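Local structure of structural polyprotein, VP1 (Israeli acute paralysis virus, 5CDD) at residues T48-T59 and Y170-A181; R117-V126 and D161-M169. The protein probably serves as a structural building block of the viral capsid, where its copies pack into pentamers with the other products of the same polyprotein. All coordinates share one frame; numbering follows the deposited sequence.

Interaction 1: T48-T59 and Y170-A181; sequences TITDNWILQANT and YFSNTSTTQIVA
Trp53, Leu55, Tyr170 and Val180 form the apolar heart of this contact, which shows how a jelly-roll capsid protein pairs two strands of one sheet and packs them on the other. Trp53 CZ3 comes over one face of the Tyr170 ring, near its rim and 3.7 Å from Tyr170 CD2, the ring planes inclined at 50°. Trp53 CG lies opposite the backbone N (chi1 -168°), which sends the indole off its own sheet to the Tyr170 ring of the facing one. Leu55 CD1 spans both aromatics, sitting above the indole rim and 3.4 Å from Tyr170 CD2. Val180 divides its branches: CG2 packs 3.7 Å from Trp53 CB and meets the Thr50 methyl, while CG1 lies 3.7 Å from Ile49 CD1.

The antiparallel backbones behind Trp53, Leu55 and Val180 set their positions, whereas Tyr170 is placed by its own strand, backbone-bonded to Thr61. Trp53 and Gln178 form a hydrogen-bonded pair, with Trp53 N 2.8 Å from Gln178 O, and Ile54 and Thr177 follow as a non-hydrogen-bonded pair on the other face. Toward the start of 48-59 the register slips in a classic beta bulge. Ile49 and Thr50 both face Val180, whose O takes the N-H of Ile49 at 2.8 Å and whose N donates to Thr50 O at 2.9 Å. A second one-residue shift separates Thr50 from Trp53. At the opposite end, Ser175 OG donates to Leu55 O over 2.8 Å, and beyond it Phe171 CE1 packs against the Asn58 backbone.

The paired strands are conventionally called B and I, with Tyr170 on strand H. Leu66 of helix 64-73 packs on Ile49, Trp53 and Val180, and strand 87-98 continues the sheet beyond 176-184, bringing Phe96 against Trp53, Tyr170 and Val180.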
loop_
_atom_site.group_PDB
_atom_site.type_symbol
_atom_site.label_atom_id
_atom_site.label_comp_id
_atom_site.label_asym_id
_atom_site.label_seq_id
_atom_site.Cartn_x
_atom_site.Cartn_y
_atom_site.Cartn_z
ATOM N N THR A 48 14.295 -10.363 -38.041
ATOM C CA THR A 48 15.640 -10.611 -38.547
ATOM C C THR A 48 15.849 -9.975 -39.913
ATOM O O THR A 48 14.941 -9.954 -40.744
ATOM C CB THR A 48 15.944 -12.127 -38.656
ATOM O OG1 THR A 48 15.053 -12.734 -39.599
ATOM C CG2 THR A 48 15.774 -12.801 -37.307
ATOM N N ILE A 49 17.045 -9.439 -40.132
ATOM C CA ILE A 49 17.385 -8.821 -41.406
ATOM C C ILE A 49 18.473 -9.641 -42.078
ATOM O O ILE A 49 18.782 -9.441 -43.246
ATOM C CB ILE A 49 17.882 -7.375 -41.218
ATOM C CG1 ILE A 49 19.070 -7.345 -40.249
ATOM C CG2 ILE A 49 16.750 -6.517 -40.706
ATOM C CD1 ILE A 49 19.653 -5.959 -40.006
ATOM N N THR A 50 19.050 -10.567 -41.321
ATOM C CA THR A 50 20.094 -11.451 -41.823
ATOM C C THR A 50 20.285 -12.596 -40.842
ATOM O O THR A 50 20.518 -12.373 -39.656
ATOM C CB THR A 50 21.448 -10.719 -42.004
ATOM O OG1 THR A 50 22.415 -11.633 -42.537
ATOM C CG2 THR A 50 21.959 -10.190 -40.678
ATOM N N ASP A 51 20.170 -13.826 -41.331
ATOM C CA ASP A 51 20.339 -14.985 -40.468
ATOM C C ASP A 51 21.814 -15.308 -40.307
ATOM O O ASP A 51 22.175 -16.277 -39.646
ATOM C CB ASP A 51 19.604 -16.195 -41.051
ATOM C CG ASP A 51 18.104 -15.973 -41.157
ATOM O OD1 ASP A 51 17.433 -15.884 -40.105
ATOM O OD2 ASP A 51 17.596 -15.886 -42.296
ATOM N N ASN A 52 22.673 -14.495 -40.914
ATOM C CA ASN A 52 24.106 -14.738 -40.813
ATOM C C ASN A 52 24.957 -13.547 -41.233
ATOM O O ASN A 52 25.123 -13.280 -42.422
ATOM C CB ASN A 52 24.487 -15.955 -41.657
ATOM C CG ASN A 52 25.819 -16.547 -41.251
ATOM O OD1 ASN A 52 25.994 -16.970 -40.109
ATOM N ND2 ASN A 52 26.764 -16.585 -42.182
ATOM N N TRP A 53 25.503 -12.838 -40.254
ATOM C CA TRP A 53 26.343 -11.686 -40.535
ATOM C C TRP A 53 27.781 -12.045 -40.187
ATOM O O TRP A 53 28.148 -12.120 -39.014
ATOM C CB TRP A 53 25.880 -10.481 -39.717
ATOM C CG TRP A 53 26.511 -9.193 -40.146
ATOM C CD1 TRP A 53 26.798 -8.809 -41.426
ATOM C CD2 TRP A 53 26.873 -8.089 -39.307
ATOM N NE1 TRP A 53 27.317 -7.537 -41.436
ATOM C CE2 TRP A 53 27.374 -7.070 -40.150
ATOM C CE3 TRP A 53 26.823 -7.861 -37.924
ATOM C CZ2 TRP A 53 27.822 -5.838 -39.654
ATOM C CZ3 TRP A 53 27.268 -6.634 -37.432
ATOM C CH2 TRP A 53 27.760 -5.640 -38.297
ATOM N N ILE A 54 28.587 -12.271 -41.217
ATOM C CA ILE A 54 29.981 -12.647 -41.031
ATOM C C ILE A 54 30.899 -11.441 -40.879
ATOM O O ILE A 54 30.843 -10.496 -41.667
ATOM C CB ILE A 54 30.466 -13.510 -42.210
ATOM C CG1 ILE A 54 29.511 -14.691 -42.400
ATOM C CG2 ILE A 54 31.874 -14.014 -41.944
ATOM C CD1 ILE A 54 29.786 -15.523 -43.626
ATOM N N LEU A 55 31.741 -11.486 -39.853
ATOM C CA LEU A 55 32.683 -10.413 -39.571
ATOM C C LEU A 55 34.022 -10.977 -39.124
ATOM O O LEU A 55 34.093 -12.077 -38.579
ATOM C CB LEU A 55 32.141 -9.499 -38.472
ATOM C CG LEU A 55 30.882 -8.697 -38.785
ATOM C CD1 LEU A 55 30.525 -7.852 -37.580
ATOM C CD2 LEU A 55 31.118 -7.819 -40.001
ATOM N N GLN A 56 35.081 -10.209 -39.349
ATOM C CA GLN A 56 36.419 -10.625 -38.963
ATOM C C GLN A 56 36.769 -10.062 -37.594
ATOM O O GLN A 56 36.062 -9.206 -37.064
ATOM C CB GLN A 56 37.433 -10.144 -39.997
ATOM C CG GLN A 56 37.207 -10.707 -41.386
ATOM C CD GLN A 56 38.142 -10.100 -42.409
ATOM O OE1 GLN A 56 38.105 -8.892 -42.660
ATOM N NE2 GLN A 56 38.991 -10.931 -43.003
ATOM N N ALA A 57 37.865 -10.548 -37.023
ATOM C CA ALA A 57 38.306 -10.103 -35.708
ATOM C C ALA A 57 38.807 -8.663 -35.731
ATOM O O ALA A 57 39.144 -8.126 -36.784
ATOM C CB ALA A 57 39.400 -11.029 -35.191
ATOM N N ASN A 58 38.840 -8.041 -34.558
ATOM C CA ASN A 58 39.305 -6.668 -34.399
ATOM C C ASN A 58 38.922 -5.718 -35.528
ATOM O O ASN A 58 39.729 -4.876 -35.925
ATOM C CB ASN A 58 40.825 -6.650 -34.235
ATOM C CG ASN A 58 41.302 -7.546 -33.110
ATOM O OD1 ASN A 58 40.996 -8.740 -33.080
ATOM N ND2 ASN A 58 42.065 -6.978 -32.184
ATOM N N THR A 59 37.705 -5.843 -36.049
ATOM C CA THR A 59 37.277 -4.955 -37.127
ATOM C C THR A 59 36.108 -4.069 -36.729
ATOM O O THR A 59 34.982 -4.544 -36.567
ATOM C CB THR A 59 36.864 -5.738 -38.394
ATOM O OG1 THR A 59 37.973 -6.506 -38.874
ATOM C CG2 THR A 59 36.424 -4.771 -39.483
ATOM N N TYR A 170 29.862 -1.669 -34.815
ATOM C CA TYR A 170 30.064 -2.979 -34.210
ATOM C C TYR A 170 31.536 -3.364 -34.081
ATOM O O TYR A 170 32.370 -2.942 -34.877
ATOM C CB TYR A 170 29.339 -4.021 -35.057
ATOM C CG TYR A 170 28.995 -5.288 -34.328
ATOM C CD1 TYR A 170 28.016 -5.296 -33.340
ATOM C CD2 TYR A 170 29.633 -6.488 -34.640
ATOM C CE1 TYR A 170 27.673 -6.470 -32.679
ATOM C CE2 TYR A 170 29.301 -7.667 -33.987
ATOM C CZ TYR A 170 28.319 -7.652 -33.007
ATOM O OH TYR A 170 27.978 -8.815 -32.354
ATOM N N PHE A 171 31.849 -4.177 -33.077
ATOM C CA PHE A 171 33.219 -4.621 -32.868
ATOM C C PHE A 171 33.315 -5.882 -32.017
ATOM O O PHE A 171 32.547 -6.075 -31.082
ATOM C CB PHE A 171 34.052 -3.526 -32.200
ATOM C CG PHE A 171 35.477 -3.932 -31.947
ATOM C CD1 PHE A 171 36.418 -3.887 -32.970
ATOM C CD2 PHE A 171 35.862 -4.423 -30.703
ATOM C CE1 PHE A 171 37.723 -4.327 -32.761
ATOM C CE2 PHE A 171 37.166 -4.868 -30.484
ATOM C CZ PHE A 171 38.098 -4.820 -31.516
ATOM N N SER A 172 34.274 -6.737 -32.351
ATOM C CA SER A 172 34.505 -7.970 -31.606
ATOM C C SER A 172 35.981 -8.322 -31.732
ATOM O O SER A 172 36.601 -8.037 -32.754
ATOM C CB SER A 172 33.645 -9.111 -32.163
ATOM O OG SER A 172 33.812 -10.307 -31.410
ATOM N N ASN A 173 36.545 -8.940 -30.702
ATOM C CA ASN A 173 37.953 -9.304 -30.748
ATOM C C ASN A 173 38.203 -10.598 -31.518
ATOM O O ASN A 173 39.333 -10.888 -31.889
ATOM C CB ASN A 173 38.529 -9.409 -29.326
ATOM C CG ASN A 173 37.863 -10.492 -28.499
ATOM O OD1 ASN A 173 36.756 -10.920 -28.804
ATOM N ND2 ASN A 173 38.528 -10.926 -27.436
ATOM N N THR A 174 37.144 -11.354 -31.778
ATOM C CA THR A 174 37.256 -12.612 -32.496
ATOM C C THR A 174 36.375 -12.548 -33.725
ATOM O O THR A 174 35.512 -11.679 -33.823
ATOM C CB THR A 174 36.784 -13.776 -31.626
ATOM O OG1 THR A 174 35.366 -13.692 -31.429
ATOM C CG2 THR A 174 37.484 -13.725 -30.269
ATOM N N SER A 175 36.581 -13.470 -34.656
ATOM C CA SER A 175 35.784 -13.504 -35.865
ATOM C C SER A 175 34.410 -14.013 -35.465
ATOM O O SER A 175 34.287 -15.078 -34.853
ATOM C CB SER A 175 36.418 -14.448 -36.869
ATOM O OG SER A 175 35.974 -14.145 -38.177
ATOM N N THR A 176 33.381 -13.243 -35.797
ATOM C CA THR A 176 32.023 -13.607 -35.439
ATOM C C THR A 176 31.073 -13.877 -36.594
ATOM O O THR A 176 31.363 -13.606 -37.757
ATOM C CB THR A 176 31.379 -12.523 -34.553
ATOM O OG1 THR A 176 31.451 -11.251 -35.210
ATOM C CG2 THR A 176 32.095 -12.443 -33.223
ATOM N N THR A 177 29.924 -14.428 -36.231
ATOM C CA THR A 177 28.856 -14.750 -37.156
ATOM C C THR A 177 27.582 -14.734 -36.313
ATOM O O THR A 177 27.429 -15.538 -35.395
ATOM C CB THR A 177 29.062 -16.139 -37.791
ATOM O OG1 THR A 177 27.923 -16.461 -38.593
ATOM C CG2 THR A 177 29.261 -17.208 -36.724
ATOM N N GLN A 178 26.677 -13.804 -36.602
ATOM C CA GLN A 178 25.453 -13.711 -35.815
ATOM C C GLN A 178 24.191 -13.435 -36.612
ATOM O O GLN A 178 24.239 -12.999 -37.763
ATOM C CB GLN A 178 25.591 -12.620 -34.747
ATOM C CG GLN A 178 27.006 -12.400 -34.243
ATOM C CD GLN A 178 27.756 -11.351 -35.043
ATOM O OE1 GLN A 178 27.719 -11.338 -36.273
ATOM N NE2 GLN A 178 28.451 -10.470 -34.342
ATOM N N ILE A 179 23.058 -13.707 -35.974
ATOM C CA ILE A 179 21.755 -13.456 -36.569
ATOM C C ILE A 179 21.420 -12.040 -36.120
ATOM O O ILE A 179 21.401 -11.751 -34.923
ATOM C CB ILE A 179 20.685 -14.419 -36.025
ATOM C CG1 ILE A 179 21.089 -15.869 -36.310
ATOM C CG2 ILE A 179 19.346 -14.110 -36.667
ATOM C CD1 ILE A 179 20.177 -16.901 -35.682
ATOM N N VAL A 180 21.175 -11.154 -37.075
ATOM C CA VAL A 180 20.869 -9.775 -36.739
ATOM C C VAL A 180 19.389 -9.444 -36.895
ATOM O O VAL A 180 18.787 -9.692 -37.942
ATOM C CB VAL A 180 21.696 -8.802 -37.608
ATOM C CG1 VAL A 180 21.471 -7.374 -37.149
ATOM C CG2 VAL A 180 23.169 -9.164 -37.532
ATOM N N ALA A 181 18.810 -8.888 -35.836
ATOM C CA ALA A 181 17.407 -8.495 -35.830
ATOM C C ALA A 181 17.344 -7.047 -35.362
ATOM O O ALA A 181 18.049 -6.666 -34.429
ATOM C CB ALA A 181 16.619 -9.385 -34.887
#

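Interaction 2: R117-V126 and D161-M169; sequences RNYSADEINV and DKGYDSSLM
Arg117 grips Asp165 twice where the loop leaving strand 110-116 of the jelly roll runs beside the lead-in to strand 166-172, its neighbour in the four-stranded sheet. Arg117 N donates almost straight to Asp165 O at 2.9 Å. The Arg117 side chain leaves extended, then bends at the third torsion (chi3 -64°), bringing NE to Asp165 OD2 at 2.8 Å in a salt bridge. Asp165 OD2 lies in the guanidinium plane at its edge and is met on the syn side, though NE stands 29° out of the carboxylate plane; Ser167 CB covers one guanidinium face near the rim. Tyr88, on strand 87-98, also binds Asp165 OD2 through its hydroxyl.

The carbonyl of Arg117 accepts the N-H of Gly163 at 2.9 Å. Next, Asn118 turns its amide onto the same turn, ND2 reaching Asp161 O at 2.7 Å, and its own carbonyl receives Lys162 NZ. Tyr119 then lays its CE1 corner near Gly163 CA, where the positive phi of 77° suits a glycine, and near Lys162 CE, whose chain crosses the tyrosine at about a right angle.

Past the short turn closed by the Glu123 N to Ser120 O bond, Glu123 extends OE2 over one face of the Tyr119 ring. There it forms a weak salt bridge with Lys162 NZ, giving that ammonium both a carboxylate and a carbonyl partner. Asn125 faces a different polypeptide: its amide nitrogen binds Thr276 and Pro274 of a neighbouring polyprotein chain, placing this loop at a subunit interface. The last residues of 117-126 pack on Met169, whose SD slides past Ile124 CG2 at 4.1 Å and whose chain bends at its third torsion to set the methyl CE 4.0 Å from Val126 CG1.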
loop_
_atom_site.group_PDB
_atom_site.type_symbol
_atom_site.label_atom_id
_atom_site.label_comp_id
_atom_site.label_asym_id
_atom_site.label_seq_id
_atom_site.Cartn_x
_atom_site.Cartn_y
_atom_site.Cartn_z
ATOM N N ARG A 117 26.282 8.768 -38.901
ATOM C CA ARG A 117 25.776 7.972 -40.003
ATOM C C ARG A 117 26.591 8.185 -41.272
ATOM O O ARG A 117 26.867 9.317 -41.666
ATOM C CB ARG A 117 24.310 8.310 -40.260
ATOM C CG ARG A 117 23.638 7.422 -41.285
ATOM C CD ARG A 117 22.137 7.611 -41.240
ATOM N NE ARG A 117 21.591 7.177 -39.960
ATOM C CZ ARG A 117 21.612 5.919 -39.535
ATOM N NH1 ARG A 117 22.151 4.974 -40.292
ATOM N NH2 ARG A 117 21.100 5.603 -38.352
ATOM N N ASN A 118 26.984 7.078 -41.892
ATOM C CA ASN A 118 27.760 7.078 -43.125
ATOM C C ASN A 118 29.224 7.477 -42.996
ATOM O O ASN A 118 29.860 7.843 -43.982
ATOM C CB ASN A 118 27.078 7.944 -44.180
ATOM C CG ASN A 118 25.728 7.396 -44.587
ATOM O OD1 ASN A 118 25.603 6.229 -44.965
ATOM N ND2 ASN A 118 24.704 8.236 -44.511
ATOM N N TYR A 119 29.750 7.413 -41.779
ATOM C CA TYR A 119 31.157 7.712 -41.538
ATOM C C TYR A 119 31.851 6.359 -41.631
ATOM O O TYR A 119 31.201 5.320 -41.501
ATOM C CB TYR A 119 31.356 8.273 -40.129
ATOM C CG TYR A 119 31.458 9.780 -40.031
ATOM C CD1 TYR A 119 30.546 10.611 -40.684
ATOM C CD2 TYR A 119 32.435 10.374 -39.231
ATOM C CE1 TYR A 119 30.605 12.003 -40.537
ATOM C CE2 TYR A 119 32.503 11.759 -39.076
ATOM C CZ TYR A 119 31.586 12.567 -39.729
ATOM O OH TYR A 119 31.648 13.935 -39.559
ATOM N N SER A 120 33.157 6.355 -41.868
ATOM C CA SER A 120 33.881 5.091 -41.939
ATOM C C SER A 120 34.585 4.863 -40.608
ATOM O O SER A 120 35.006 5.809 -39.946
ATOM C CB SER A 120 34.891 5.102 -43.088
ATOM O OG SER A 120 35.797 6.180 -42.967
ATOM N N ALA A 121 34.701 3.602 -40.214
ATOM C CA ALA A 121 35.330 3.246 -38.949
ATOM C C ALA A 121 36.665 3.937 -38.695
ATOM O O ALA A 121 37.038 4.176 -37.546
ATOM C CB ALA A 121 35.509 1.736 -38.875
ATOM N N ASP A 122 37.381 4.267 -39.763
ATOM C CA ASP A 122 38.687 4.901 -39.630
ATOM C C ASP A 122 38.671 6.420 -39.463
ATOM O O ASP A 122 39.728 7.043 -39.356
ATOM C CB ASP A 122 39.567 4.516 -40.824
ATOM C CG ASP A 122 38.905 4.813 -42.156
ATOM O OD1 ASP A 122 38.795 6.005 -42.515
ATOM O OD2 ASP A 122 38.490 3.851 -42.841
ATOM N N GLU A 123 37.486 7.021 -39.437
ATOM C CA GLU A 123 37.398 8.467 -39.270
ATOM C C GLU A 123 36.555 8.868 -38.060
ATOM O O GLU A 123 35.920 9.924 -38.051
ATOM C CB GLU A 123 36.851 9.120 -40.544
ATOM C CG GLU A 123 35.544 8.547 -41.056
ATOM C CD GLU A 123 35.133 9.154 -42.389
ATOM O OE1 GLU A 123 35.952 9.126 -43.332
ATOM O OE2 GLU A 123 33.993 9.655 -42.498
ATOM N N ILE A 124 36.569 8.018 -37.037
ATOM C CA ILE A 124 35.824 8.270 -35.810
ATOM C C ILE A 124 36.531 7.596 -34.637
ATOM O O ILE A 124 37.132 6.531 -34.788
ATOM C CB ILE A 124 34.376 7.729 -35.903
ATOM C CG1 ILE A 124 33.549 8.234 -34.718
ATOM C CG2 ILE A 124 34.384 6.208 -35.917
ATOM C CD1 ILE A 124 33.368 9.738 -34.688
ATOM N N ASN A 125 36.456 8.229 -33.469
ATOM C CA ASN A 125 37.081 7.711 -32.256
ATOM C C ASN A 125 36.250 6.581 -31.655
ATOM O O ASN A 125 35.121 6.334 -32.079
ATOM C CB ASN A 125 37.227 8.836 -31.236
ATOM C CG ASN A 125 35.897 9.462 -30.877
ATOM O OD1 ASN A 125 35.077 8.849 -30.198
ATOM N ND2 ASN A 125 35.670 10.681 -31.348
ATOM N N VAL A 126 36.813 5.901 -30.663
ATOM C CA VAL A 126 36.118 4.799 -30.009
ATOM C C VAL A 126 35.697 5.150 -28.585
ATOM O O VAL A 126 35.764 4.317 -27.682
ATOM C CB VAL A 126 36.995 3.524 -29.977
ATOM C CG1 VAL A 126 37.132 2.955 -31.379
ATOM C CG2 VAL A 126 38.365 3.844 -29.402
ATOM N N ASP A 161 22.928 12.520 -46.591
ATOM C CA ASP A 161 23.135 12.382 -45.151
ATOM C C ASP A 161 24.576 11.989 -44.854
ATOM O O ASP A 161 24.968 10.838 -45.043
ATOM C CB ASP A 161 22.203 11.317 -44.566
ATOM C CG ASP A 161 22.236 11.282 -43.041
ATOM O OD1 ASP A 161 23.333 11.372 -42.450
ATOM O OD2 ASP A 161 21.156 11.150 -42.431
ATOM N N LYS A 162 25.367 12.949 -44.391
ATOM C CA LYS A 162 26.756 12.676 -44.058
ATOM C C LYS A 162 27.047 13.101 -42.631
ATOM O O LYS A 162 27.558 14.194 -42.389
ATOM C CB LYS A 162 27.696 13.411 -45.014
ATOM C CG LYS A 162 29.180 13.253 -44.676
ATOM C CD LYS A 162 29.680 11.827 -44.872
ATOM C CE LYS A 162 31.147 11.714 -44.484
ATOM N NZ LYS A 162 31.723 10.384 -44.812
ATOM N N GLY A 163 26.714 12.228 -41.687
ATOM C CA GLY A 163 26.953 12.524 -40.289
ATOM C C GLY A 163 25.946 13.483 -39.691
ATOM O O GLY A 163 26.281 14.232 -38.778
ATOM N N TYR A 164 24.716 13.472 -40.200
ATOM C CA TYR A 164 23.675 14.355 -39.678
ATOM C C TYR A 164 23.116 13.803 -38.372
ATOM O O TYR A 164 22.805 14.556 -37.447
ATOM C CB TYR A 164 22.535 14.518 -40.688
ATOM C CG TYR A 164 22.930 15.253 -41.951
ATOM C CD1 TYR A 164 23.880 16.276 -41.918
ATOM C CD2 TYR A 164 22.331 14.948 -43.177
ATOM C CE1 TYR A 164 24.228 16.978 -43.071
ATOM C CE2 TYR A 164 22.671 15.646 -44.339
ATOM C CZ TYR A 164 23.621 16.658 -44.279
ATOM O OH TYR A 164 23.963 17.350 -45.422
ATOM N N ASP A 165 22.986 12.482 -38.312
ATOM C CA ASP A 165 22.485 11.804 -37.128
ATOM C C ASP A 165 23.440 10.677 -36.751
ATOM O O ASP A 165 24.354 10.341 -37.508
ATOM C CB ASP A 165 21.078 11.257 -37.390
ATOM C CG ASP A 165 21.033 10.287 -38.552
ATOM O OD1 ASP A 165 21.592 10.609 -39.621
ATOM O OD2 ASP A 165 20.429 9.205 -38.398
ATOM N N SER A 166 23.222 10.100 -35.574
ATOM C CA SER A 166 24.061 9.021 -35.065
ATOM C C SER A 166 23.725 7.645 -35.621
ATOM O O SER A 166 22.608 7.390 -36.066
ATOM C CB SER A 166 23.984 8.991 -33.538
ATOM O OG SER A 166 22.627 8.953 -33.112
ATOM N N SER A 167 24.716 6.763 -35.590
ATOM C CA SER A 167 24.566 5.403 -36.081
ATOM C C SER A 167 25.331 4.462 -35.152
ATOM O O SER A 167 25.975 4.907 -34.203
ATOM C CB SER A 167 25.103 5.299 -37.513
ATOM O OG SER A 167 24.973 3.982 -38.015
ATOM N N LEU A 168 25.257 3.165 -35.424
ATOM C CA LEU A 168 25.944 2.182 -34.597
ATOM C C LEU A 168 27.219 1.645 -35.249
ATOM O O LEU A 168 27.328 1.569 -36.475
ATOM C CB LEU A 168 25.007 1.009 -34.299
ATOM C CG LEU A 168 25.549 -0.084 -33.378
ATOM C CD1 LEU A 168 25.535 0.426 -31.949
ATOM C CD2 LEU A 168 24.701 -1.338 -33.498
ATOM N N MET A 169 28.186 1.283 -34.412
ATOM C CA MET A 169 29.440 0.714 -34.882
ATOM C C MET A 169 29.686 -0.568 -34.094
ATOM O O MET A 169 29.720 -0.557 -32.867
ATOM C CB MET A 169 30.595 1.688 -34.674
ATOM C CG MET A 169 31.918 1.143 -35.175
ATOM S SD MET A 169 33.202 2.385 -35.233
ATOM C CE MET A 169 33.736 2.411 -33.515
#

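After an N-terminal strand and helix, the chain lays down 48-59, then passes through helices and strands to 117-126, the first half of interaction 2. That contact closes the shorter loop, of 34 intervening residues, when 161-169 arrives. The chain runs directly on into 170-181, which returns to 48-59 and closes the longer loop of interaction 1. The two therefore nest without crossing. Strand 166-172 is common to both: its beginning is tied to the loop after strand 110-116, and its end leads through a turn into strand 176-184. Interaction 1 joins the two facing sheets, whereas interaction 2 fastens a loop at the end of the four-stranded one; their centres are about 18 Å apart.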